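Local coordinates for soluble lytic murein transglycosylase (Escherichia coli, PDB 1QSA), which probably cleaves the glycosidic bonds between N-acetylmuramic acid and N-acetylglucosamine in peptidoglycan, leaving a 1,6-anhydro ring on the muramic acid, at residues V201-F204 with A205-G209; Q250-E253 with L254-V258; L342-L345 with M346-R349; L534-V537 with Y538-G542. All coordinates share one frame; numbering follows the deposited sequence.

Interaction 1. Residues V201-F204 with A205-G209; sequences VLTF and ARTTG
Leu202 and Arg206, one turn apart on the short helix 201-207 of the alpha-superhelix, cross at a slant so that the leucine lies over the flat end of the arginine. Leu202 CD2 sits above the centre of the guanidinium group, 3.7 Å from Arg206 CZ, while CG and CD1 touch NE. The arginine brings its plane there by running extended from CG to NE. Its long aliphatic stem suits a helix flank where a leucine needs cover and the charged end needs the surface; the arginine side chain also touches Ser239 and Ala243 of helix 230-243.

On another flank Thr203 and Thr207 meet more lightly, methyl to methyl, CG2 to CG2 at 4.1 Å. Thr207 turns its hydroxyl back instead, with OG1 between its own N and carbonyl carbon (chi1 64°), and gives a 2.9 Å hydrogen bond to Thr203 O from 40° above the carbonyl plane. The same oxygen takes Thr207 N at 2.9 Å, nearly in line with the C=O.

Thr208 repeats the gesture where the helix stops. Its OG1 donates to Phe204 O at 2.8 Å and lies 4.2 Å above the plane of the Phe204 ring, toward the rim, while Thr208 N adds only a weak bond to that oxygen. Threonine hydroxyls thus supplement the backbone donors at the carbonyls of the last turn, and the hydroxyl of buried Thr208, just past the helix, finds its partner there.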
loop_
_atom_site.group_PDB
_atom_site.type_symbol
_atom_site.label_atom_id
_atom_site.label_comp_id
_atom_site.label_asym_id
_atom_site.label_seq_id
_atom_site.Cartn_x
_atom_site.Cartn_y
_atom_site.Cartn_z
ATOM N N VAL A 201 13.465 -15.566 25.397
ATOM C CA VAL A 201 14.450 -14.494 25.261
ATOM C C VAL A 201 15.434 -14.267 26.410
ATOM O O VAL A 201 16.613 -14.024 26.162
ATOM C CB VAL A 201 13.804 -13.143 24.826
ATOM C CG1 VAL A 201 12.902 -12.576 25.928
ATOM C CG2 VAL A 201 14.893 -12.147 24.429
ATOM N N LEU A 202 14.978 -14.341 27.661
ATOM C CA LEU A 202 15.907 -14.129 28.769
ATOM C C LEU A 202 16.894 -15.296 28.877
ATOM O O LEU A 202 18.083 -15.086 29.148
ATOM C CB LEU A 202 15.160 -13.905 30.085
ATOM C CG LEU A 202 16.040 -13.486 31.270
ATOM C CD1 LEU A 202 16.852 -12.233 30.941
ATOM C CD2 LEU A 202 15.155 -13.243 32.488
ATOM N N THR A 203 16.408 -16.513 28.628
ATOM C CA THR A 203 17.259 -17.707 28.648
ATOM C C THR A 203 18.274 -17.575 27.504
ATOM O O THR A 203 19.468 -17.807 27.700
ATOM C CB THR A 203 16.428 -18.997 28.459
ATOM O OG1 THR A 203 15.495 -19.119 29.538
ATOM C CG2 THR A 203 17.322 -20.220 28.448
ATOM N N PHE A 204 17.795 -17.147 26.334
ATOM C CA PHE A 204 18.650 -16.943 25.159
ATOM C C PHE A 204 19.767 -15.946 25.500
ATOM O O PHE A 204 20.935 -16.191 25.216
ATOM C CB PHE A 204 17.806 -16.411 23.981
ATOM C CG PHE A 204 18.610 -16.033 22.755
ATOM C CD1 PHE A 204 18.916 -16.989 21.781
ATOM C CD2 PHE A 204 19.034 -14.714 22.558
ATOM C CE1 PHE A 204 19.631 -16.636 20.627
ATOM C CE2 PHE A 204 19.753 -14.347 21.408
ATOM C CZ PHE A 204 20.050 -15.314 20.439
ATOM N N ALA A 205 19.389 -14.834 26.128
ATOM C CA ALA A 205 20.321 -13.774 26.507
ATOM C C ALA A 205 21.373 -14.201 27.536
ATOM O O ALA A 205 22.512 -13.758 27.485
ATOM C CB ALA A 205 19.548 -12.574 27.035
ATOM N N ARG A 206 20.973 -15.053 28.474
ATOM C CA ARG A 206 21.881 -15.514 29.517
ATOM C C ARG A 206 22.786 -16.672 29.107
ATOM O O ARG A 206 23.908 -16.781 29.602
ATOM C CB ARG A 206 21.087 -15.916 30.763
ATOM C CG ARG A 206 20.386 -14.769 31.452
ATOM C CD ARG A 206 19.480 -15.282 32.551
ATOM N NE ARG A 206 19.047 -14.204 33.432
ATOM C CZ ARG A 206 18.109 -14.332 34.367
ATOM N NH1 ARG A 206 17.482 -15.489 34.529
ATOM N NH2 ARG A 206 17.786 -13.290 35.128
ATOM N N THR A 207 22.307 -17.530 28.207
ATOM C CA THR A 207 23.083 -18.691 27.778
ATOM C C THR A 207 23.967 -18.512 26.546
ATOM O O THR A 207 24.698 -19.430 26.177
ATOM C CB THR A 207 22.191 -19.928 27.577
ATOM O OG1 THR A 207 21.262 -19.691 26.510
ATOM C CG2 THR A 207 21.436 -20.251 28.859
ATOM N N THR A 208 23.873 -17.357 25.891
ATOM C CA THR A 208 24.700 -17.070 24.718
ATOM C C THR A 208 25.585 -15.875 25.044
ATOM O O THR A 208 25.276 -15.078 25.937
ATOM C CB THR A 208 23.856 -16.724 23.445
ATOM O OG1 THR A 208 23.176 -15.475 23.634
ATOM C CG2 THR A 208 22.848 -17.819 23.129
ATOM N N GLY A 209 26.707 -15.759 24.341
ATOM C CA GLY A 209 27.592 -14.637 24.561
ATOM C C GLY A 209 26.955 -13.406 23.960
ATOM O O GLY A 209 26.418 -13.465 22.851
#

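Interaction 2. Residues Q250-E253 with L254-V258; sequences QIQE and LRDIV
Gln252 reaches Arg255 and Asp256 with the two ends of one amide. From CB the chain first runs opposite the backbone N (chi1 -172°), which brings CG to 4.0 Å from Asp256 OD1, and the bend at chi2 (55°) then turns the amide across both partners. CD follows, in the guanidinium plane at its edge. At the tip, OE1 accepts from Arg255 NH1 at 2.9 Å, and NE2 donates to Asp256 OD1, also at 2.9 Å, on the syn side of the carboxylate but 34° out of its plane. Glutamine suits the place because it can accept from a cation and donate to an anion at once. With the amide cut back to an alanine, Arg255 NH1 would probably lose this acceptor, Asp256 OD1 and Ala278 O a donor, and the guanidinium would be freer to turn. Ile251 CG2 lies over one guanidinium face, 3.7 Å from Arg255 NH2.

The network faces the next part of the superhelix: Gln252 NE2 also bonds Ala278 O, Asp256 OD1 bonds Ser282 OG, and Arg255 packs on Trp274 of helix 269-280. Away from this polar flank, Leu254 touches Phe222 of helix 212-228 and Leu240 of helix 230-243, setting helix 248-260 between its predecessors and its successor.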
loop_
_atom_site.group_PDB
_atom_site.type_symbol
_atom_site.label_atom_id
_atom_site.label_comp_id
_atom_site.label_asym_id
_atom_site.label_seq_id
_atom_site.Cartn_x
_atom_site.Cartn_y
_atom_site.Cartn_z
ATOM N N GLN A 250 20.720 0.915 23.875
ATOM C CA GLN A 250 20.076 -0.387 23.795
ATOM C C GLN A 250 18.981 -0.532 24.855
ATOM O O GLN A 250 17.898 -1.030 24.561
ATOM C CB GLN A 250 21.136 -1.491 23.899
ATOM C CG GLN A 250 22.091 -1.485 22.702
ATOM C CD GLN A 250 23.319 -2.356 22.897
ATOM O OE1 GLN A 250 23.796 -2.540 24.014
ATOM N NE2 GLN A 250 23.845 -2.885 21.800
ATOM N N ILE A 251 19.244 -0.056 26.070
ATOM C CA ILE A 251 18.251 -0.122 27.138
ATOM C C ILE A 251 17.061 0.779 26.787
ATOM O O ILE A 251 15.900 0.390 26.984
ATOM C CB ILE A 251 18.853 0.293 28.506
ATOM C CG1 ILE A 251 19.967 -0.683 28.907
ATOM C CG2 ILE A 251 17.770 0.300 29.585
ATOM C CD1 ILE A 251 20.747 -0.274 30.174
ATOM N N GLN A 252 17.338 1.952 26.222
ATOM C CA GLN A 252 16.255 2.864 25.845
ATOM C C GLN A 252 15.393 2.258 24.745
ATOM O O GLN A 252 14.186 2.482 24.722
ATOM C CB GLN A 252 16.779 4.240 25.417
ATOM C CG GLN A 252 15.658 5.296 25.190
ATOM C CD GLN A 252 14.735 5.488 26.403
ATOM O OE1 GLN A 252 15.183 5.483 27.553
ATOM N NE2 GLN A 252 13.438 5.667 26.142
ATOM N N GLU A 253 16.000 1.488 23.838
ATOM C CA GLU A 253 15.220 0.850 22.781
ATOM C C GLU A 253 14.236 -0.109 23.433
ATOM O O GLU A 253 13.074 -0.201 23.018
ATOM C CB GLU A 253 16.090 0.071 21.778
ATOM C CG GLU A 253 15.205 -0.615 20.713
ATOM C CD GLU A 253 15.931 -1.548 19.745
ATOM O OE1 GLU A 253 17.041 -2.016 20.055
ATOM O OE2 GLU A 253 15.350 -1.835 18.670
ATOM N N LEU A 254 14.689 -0.820 24.466
ATOM C CA LEU A 254 13.807 -1.751 25.158
ATOM C C LEU A 254 12.663 -0.980 25.836
ATOM O O LEU A 254 11.521 -1.430 25.829
ATOM C CB LEU A 254 14.567 -2.571 26.203
ATOM C CG LEU A 254 15.699 -3.469 25.702
ATOM C CD1 LEU A 254 16.175 -4.326 26.864
ATOM C CD2 LEU A 254 15.222 -4.363 24.542
ATOM N N ARG A 255 12.987 0.171 26.425
ATOM C CA ARG A 255 11.966 0.994 27.081
ATOM C C ARG A 255 10.936 1.456 26.058
ATOM O O ARG A 255 9.740 1.405 26.327
ATOM C CB ARG A 255 12.585 2.220 27.750
ATOM C CG ARG A 255 13.352 1.920 29.020
ATOM C CD ARG A 255 13.610 3.204 29.797
ATOM N NE ARG A 255 14.583 2.977 30.860
ATOM C CZ ARG A 255 15.860 3.333 30.784
ATOM N NH1 ARG A 255 16.320 3.962 29.710
ATOM N NH2 ARG A 255 16.678 3.069 31.790
ATOM N N ASP A 256 11.408 1.877 24.880
ATOM C CA ASP A 256 10.525 2.345 23.800
ATOM C C ASP A 256 9.552 1.248 23.383
ATOM O O ASP A 256 8.363 1.497 23.170
ATOM C CB ASP A 256 11.335 2.775 22.562
ATOM C CG ASP A 256 12.097 4.079 22.753
ATOM O OD1 ASP A 256 11.969 4.745 23.799
ATOM O OD2 ASP A 256 12.844 4.446 21.827
ATOM N N ILE A 257 10.083 0.034 23.231
ATOM C CA ILE A 257 9.289 -1.124 22.833
ATOM C C ILE A 257 8.119 -1.353 23.796
ATOM O O ILE A 257 6.976 -1.540 23.366
ATOM C CB ILE A 257 10.187 -2.376 22.745
ATOM C CG1 ILE A 257 11.064 -2.283 21.491
ATOM C CG2 ILE A 257 9.356 -3.659 22.753
ATOM C CD1 ILE A 257 12.224 -3.252 21.490
ATOM N N VAL A 258 8.398 -1.287 25.095
ATOM C CA VAL A 258 7.361 -1.492 26.102
ATOM C C VAL A 258 6.365 -0.335 26.136
ATOM O O VAL A 258 5.152 -0.560 26.196
ATOM C CB VAL A 258 7.986 -1.721 27.492
ATOM C CG1 VAL A 258 6.904 -1.736 28.578
ATOM C CG2 VAL A 258 8.731 -3.044 27.501
#

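Interaction 3. Residues L342-L345 with M346-R349; sequences LHQL and MQQR. With SO4 (sulfate ion), chain B.
The imidazole of His343 receives Met346 SD obliquely, neither over a face nor at an edge, in a sulfur-aromatic contact in which SD lies 3.9 Å from His343 CD2. The amides of Gln344 and Gln347, each in one of two conformers, lie side by side with their planes 81° apart, and the guanidinium of Arg349 has a sulfate at its edge, near the plane. All belong to the C-terminal end of helix 335-346 in the alpha-superhelix and the link that follows.

NE2, next to CD2 in the imidazole, bonds Glu362. Met346 SD is put beside the ring by chi1 (-75°) and an extended chi2 (169°); both residues also touch Ile360. A flexible thioether suits such a spot, half aromatic and half aliphatic. In these conformers water 2 tentatively joins the two glutamines, donating to Gln344 OE1 and accepting from Gln347 NE2, each at 2.9 Å. The side chains of Leu342 and Leu345 both touch Ala356 of helix 351-359.

As the helix ends, the backbone pairing changes. Met346 N still reaches back four residues to Leu342 O at 3.0 Å, but Gln347 N and Gln348 N reach back three, from well above the carbonyl planes. Gln348 then turns its amide to Arg322 and Asp319.

Arg349 makes a salt bridge with Asp443, while the sulfate, probably from the crystallisation liquor, is also held by Arg448 and Tyr597. A methionine in place of Arg349 would probably leave Asp443 without this cationic mate and weaken the hold on the anion. The arginine's own bond to the sulfate is weak: NE to O3, 3.4 Å.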
loop_
_atom_site.group_PDB
_atom_site.type_symbol
_atom_site.label_atom_id
_atom_site.label_comp_id
_atom_site.label_asym_id
_atom_site.label_seq_id
_atom_site.Cartn_x
_atom_site.Cartn_y
_atom_site.Cartn_z
ATOM N N LEU A 342 -2.677 29.280 11.411
ATOM C CA LEU A 342 -3.872 28.815 10.703
ATOM C C LEU A 342 -3.920 29.402 9.291
ATOM O O LEU A 342 -4.211 28.694 8.335
ATOM C CB LEU A 342 -5.140 29.174 11.490
ATOM C CG LEU A 342 -5.279 28.475 12.851
ATOM C CD1 LEU A 342 -6.597 28.882 13.499
ATOM C CD2 LEU A 342 -5.230 26.944 12.678
ATOM N N HIS A 343 -3.594 30.686 9.150
ATOM C CA HIS A 343 -3.604 31.310 7.829
ATOM C C HIS A 343 -2.525 30.713 6.925
ATOM O O HIS A 343 -2.740 30.568 5.722
ATOM C CB HIS A 343 -3.471 32.836 7.937
ATOM C CG HIS A 343 -4.762 33.528 8.256
ATOM N ND1 HIS A 343 -4.871 34.493 9.236
ATOM C CD2 HIS A 343 -5.998 33.395 7.725
ATOM C CE1 HIS A 343 -6.120 34.923 9.294
ATOM N NE2 HIS A 343 -6.823 34.270 8.388
ATOM N N GLN A 344 -1.376 30.355 7.499
ATOM C CA GLN A 344 -0.309 29.731 6.709
ATOM C C GLN A 344 -0.770 28.348 6.247
ATOM O O GLN A 344 -0.518 27.941 5.116
ATOM C CB GLN A 344 0.985 29.625 7.512
ATOM C CG GLN A 344 1.752 30.932 7.573
ATOM C CD GLN A 344 1.996 31.518 6.191
ATOM O OE1 GLN A 344 2.791 30.991 5.410
ATOM N NE2 GLN A 344 1.288 32.597 5.873
ATOM N N LEU A 345 -1.464 27.636 7.131
ATOM C CA LEU A 345 -1.966 26.304 6.804
ATOM C C LEU A 345 -2.989 26.353 5.672
ATOM O O LEU A 345 -2.971 25.505 4.782
ATOM C CB LEU A 345 -2.582 25.643 8.042
ATOM C CG LEU A 345 -1.633 24.895 8.976
ATOM C CD1 LEU A 345 -2.412 24.385 10.182
ATOM C CD2 LEU A 345 -0.993 23.724 8.229
ATOM N N MET A 346 -3.854 27.362 5.693
ATOM C CA MET A 346 -4.882 27.533 4.676
ATOM C C MET A 346 -4.326 27.703 3.259
ATOM O O MET A 346 -5.040 27.468 2.283
ATOM C CB MET A 346 -5.776 28.725 5.014
ATOM C CG MET A 346 -6.764 28.467 6.137
ATOM S SD MET A 346 -7.564 30.003 6.695
ATOM C CE MET A 346 -8.540 30.429 5.273
ATOM N N GLN A 347 -3.075 28.143 3.158
ATOM C CA GLN A 347 -2.427 28.341 1.858
ATOM C C GLN A 347 -2.057 27.008 1.223
ATOM O O GLN A 347 -1.760 26.942 0.020
ATOM C CB GLN A 347 -1.184 29.219 2.011
ATOM C CG GLN A 347 -1.500 30.653 2.421
ATOM C CD GLN A 347 -0.266 31.502 2.671
ATOM O OE1 GLN A 347 -0.353 32.567 3.286
ATOM N NE2 GLN A 347 0.886 31.041 2.196
ATOM N N GLN A 348 -2.040 25.960 2.042
ATOM C CA GLN A 348 -1.671 24.620 1.598
ATOM C C GLN A 348 -2.861 23.771 1.195
ATOM O O GLN A 348 -4.010 24.190 1.319
ATOM C CB GLN A 348 -0.853 23.920 2.679
ATOM C CG GLN A 348 0.402 24.689 3.092
ATOM C CD GLN A 348 1.024 24.169 4.382
ATOM O OE1 GLN A 348 1.698 24.911 5.092
ATOM N NE2 GLN A 348 0.801 22.891 4.690
ATOM N N ARG A 349 -2.573 22.560 0.727
ATOM C CA ARG A 349 -3.602 21.640 0.256
ATOM C C ARG A 349 -3.848 20.520 1.262
ATOM O O ARG A 349 -2.915 20.064 1.914
ATOM C CB ARG A 349 -3.130 21.043 -1.084
ATOM C CG ARG A 349 -4.097 20.121 -1.791
ATOM C CD ARG A 349 -3.398 19.415 -2.979
ATOM N NE ARG A 349 -2.279 18.590 -2.515
ATOM C CZ ARG A 349 -1.000 18.938 -2.594
ATOM N NH1 ARG A 349 -0.643 20.072 -3.182
ATOM N NH2 ARG A 349 -0.068 18.127 -2.121
HETATM S S SO4 B . -4.807 16.004 -0.965
HETATM O O1 SO4 B . -5.945 16.057 -0.026
HETATM O O2 SO4 B . -5.063 16.917 -2.096
HETATM O O3 SO4 B . -3.597 16.433 -0.244
HETATM O O4 SO4 B . -4.603 14.632 -1.463
HETATM O O HOH W 1 1.959 28.010 3.904
HETATM O O HOH W 2 2.712 32.958 3.259
#

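Interaction 4. Residues L534-V537 with Y538-G542; sequences LQYV and YQQFG
Tyr536 and Gln539 cross at a slant near the end of helix 523-540, ring and amide planes 29° apart, where a Schellman motif closes the helix with Gly542 as its C-prime residue. The helix belongs to the lysozyme-like Slt domain, and the side chain of Leu534 lies about 8 Å from that of Glu478, the predicted active-site residue.

The side-chain hydrogen bonds come from amides. Gln539 takes CG between its own N and carbonyl carbon (chi1 65°) and bends again at chi2, folding NE2 back to Tyr536 O at 3.0 Å, in the carbonyl plane and on a lone pair. That oxygen also accepts Gln540 N at 3.0 Å, so two donors grip it. In one of its two conformers Gln540 brings NE2 to Tyr536 OH, a weak and doubtful bond. Gln535 bends its amide toward the loop before helix 468-479, where OE1 accepts from the backbone N of both Glu465 and Ile466.

Packing is done by the hydrocarbon and ring surfaces. Leu534 touches Tyr552, Val537 meets Pro556, and Tyr538 packs on Arg545 and Ser548, so bulky nonpolar and aromatic residues fill the side facing helices 545-554 and 556-566. Tyr536 rests on Met508 and Phe509 of helix 499-509.

Backbone bonds finish the helix. Gly542 N bonds Gln539 O at 3.2 Å and Asn543 N pairs with Tyr538 O; the positive phi of Gly542 (72°) favours glycine. Just before it, Phe541 N bonds Val537 O at 3.2 Å, and the same oxygen lies at the edge of the Phe541 ring, 3.3 Å from CD2.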
loop_
_atom_site.group_PDB
_atom_site.type_symbol
_atom_site.label_atom_id
_atom_site.label_comp_id
_atom_site.label_asym_id
_atom_site.label_seq_id
_atom_site.Cartn_x
_atom_site.Cartn_y
_atom_site.Cartn_z
ATOM N N LEU A 534 -22.236 1.366 3.025
ATOM C CA LEU A 534 -21.844 2.699 3.491
ATOM C C LEU A 534 -23.024 3.382 4.185
ATOM O O LEU A 534 -22.866 3.971 5.259
ATOM C CB LEU A 534 -21.338 3.529 2.309
ATOM C CG LEU A 534 -20.708 4.893 2.647
ATOM C CD1 LEU A 534 -19.500 4.722 3.570
ATOM C CD2 LEU A 534 -20.321 5.606 1.357
ATOM N N GLN A 535 -24.220 3.245 3.610
ATOM C CA GLN A 535 -25.430 3.818 4.209
ATOM C C GLN A 535 -25.707 3.144 5.565
ATOM O O GLN A 535 -26.101 3.804 6.527
ATOM C CB GLN A 535 -26.628 3.628 3.260
ATOM C CG GLN A 535 -28.002 3.896 3.892
ATOM C CD GLN A 535 -28.185 5.300 4.432
ATOM O OE1 GLN A 535 -27.645 6.271 3.902
ATOM N NE2 GLN A 535 -28.984 5.415 5.484
ATOM N N TYR A 536 -25.452 1.838 5.648
ATOM C CA TYR A 536 -25.654 1.094 6.886
ATOM C C TYR A 536 -24.784 1.660 8.017
ATOM O O TYR A 536 -25.307 1.993 9.082
ATOM C CB TYR A 536 -25.362 -0.400 6.673
ATOM C CG TYR A 536 -25.226 -1.203 7.957
ATOM C CD1 TYR A 536 -26.290 -1.345 8.846
ATOM C CD2 TYR A 536 -24.014 -1.805 8.285
ATOM C CE1 TYR A 536 -26.139 -2.080 10.044
ATOM C CE2 TYR A 536 -23.860 -2.528 9.463
ATOM C CZ TYR A 536 -24.917 -2.664 10.331
ATOM O OH TYR A 536 -24.741 -3.414 11.475
ATOM N N VAL A 537 -23.478 1.794 7.790
ATOM C CA VAL A 537 -22.614 2.329 8.852
ATOM C C VAL A 537 -22.885 3.821 9.105
ATOM O O VAL A 537 -22.728 4.306 10.224
ATOM C CB VAL A 537 -21.095 2.026 8.628
ATOM C CG1 VAL A 537 -20.843 0.511 8.709
ATOM C CG2 VAL A 537 -20.606 2.583 7.315
ATOM N N TYR A 538 -23.317 4.533 8.069
ATOM C CA TYR A 538 -23.638 5.951 8.199
ATOM C C TYR A 538 -24.813 6.157 9.184
ATOM O O TYR A 538 -24.683 6.875 10.177
ATOM C CB TYR A 538 -23.964 6.538 6.819
ATOM C CG TYR A 538 -24.146 8.050 6.762
ATOM C CD1 TYR A 538 -23.060 8.916 6.942
ATOM C CD2 TYR A 538 -25.390 8.610 6.465
ATOM C CE1 TYR A 538 -23.213 10.302 6.816
ATOM C CE2 TYR A 538 -25.553 9.994 6.336
ATOM C CZ TYR A 538 -24.450 10.829 6.513
ATOM O OH TYR A 538 -24.585 12.190 6.395
ATOM N N GLN A 539 -25.934 5.469 8.957
ATOM C CA GLN A 539 -27.085 5.611 9.840
ATOM C C GLN A 539 -26.800 5.039 11.228
ATOM O O GLN A 539 -27.241 5.593 12.225
ATOM C CB GLN A 539 -28.338 4.963 9.217
ATOM C CG GLN A 539 -28.283 3.443 9.029
ATOM C CD GLN A 539 -28.580 2.661 10.310
ATOM O OE1 GLN A 539 -29.443 3.045 11.096
ATOM N NE2 GLN A 539 -27.855 1.564 10.518
ATOM N N GLN A 540 -26.003 3.973 11.282
ATOM C CA GLN A 540 -25.672 3.333 12.550
ATOM C C GLN A 540 -24.950 4.294 13.500
ATOM O O GLN A 540 -25.187 4.280 14.714
ATOM C CB GLN A 540 -24.845 2.070 12.338
ATOM C CG GLN A 540 -24.727 1.236 13.606
ATOM C CD GLN A 540 -24.197 -0.149 13.346
ATOM O OE1 GLN A 540 -22.986 -0.377 13.344
ATOM N NE2 GLN A 540 -25.106 -1.093 13.124
ATOM N N PHE A 541 -24.105 5.153 12.937
ATOM C CA PHE A 541 -23.366 6.117 13.738
ATOM C C PHE A 541 -23.889 7.554 13.688
ATOM O O PHE A 541 -23.122 8.505 13.833
ATOM C CB PHE A 541 -21.873 6.062 13.401
ATOM C CG PHE A 541 -21.197 4.797 13.866
ATOM C CD1 PHE A 541 -20.774 4.659 15.181
ATOM C CD2 PHE A 541 -21.013 3.731 12.992
ATOM C CE1 PHE A 541 -20.179 3.471 15.622
ATOM C CE2 PHE A 541 -20.422 2.548 13.420
ATOM C CZ PHE A 541 -20.005 2.416 14.738
ATOM N N GLY A 542 -25.189 7.712 13.454
ATOM C CA GLY A 542 -25.778 9.044 13.465
ATOM C C GLY A 542 -25.474 10.007 12.336
ATOM O O GLY A 542 -25.387 11.224 12.557
#

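All four are one-turn contacts within single helices or at their ends, and none touches another. Interactions 1 and 2 are the closest pair, with centres about 18 Å apart, and both helices pack on helices 212-228 and 230-243 of the superhelix. Interaction 2 is a surface contact built on a charged and amide network, whereas interactions 1, 3 and 4 are partly buried. Interactions 1, 3 and 4 differ in how a helix stops: threonine hydroxyls in 201-209, three-residue backbone bonds and water in 342-349, a glycine in 534-542. Only interaction 4 lies in the Slt-type domain; the others are away from the annotated sites.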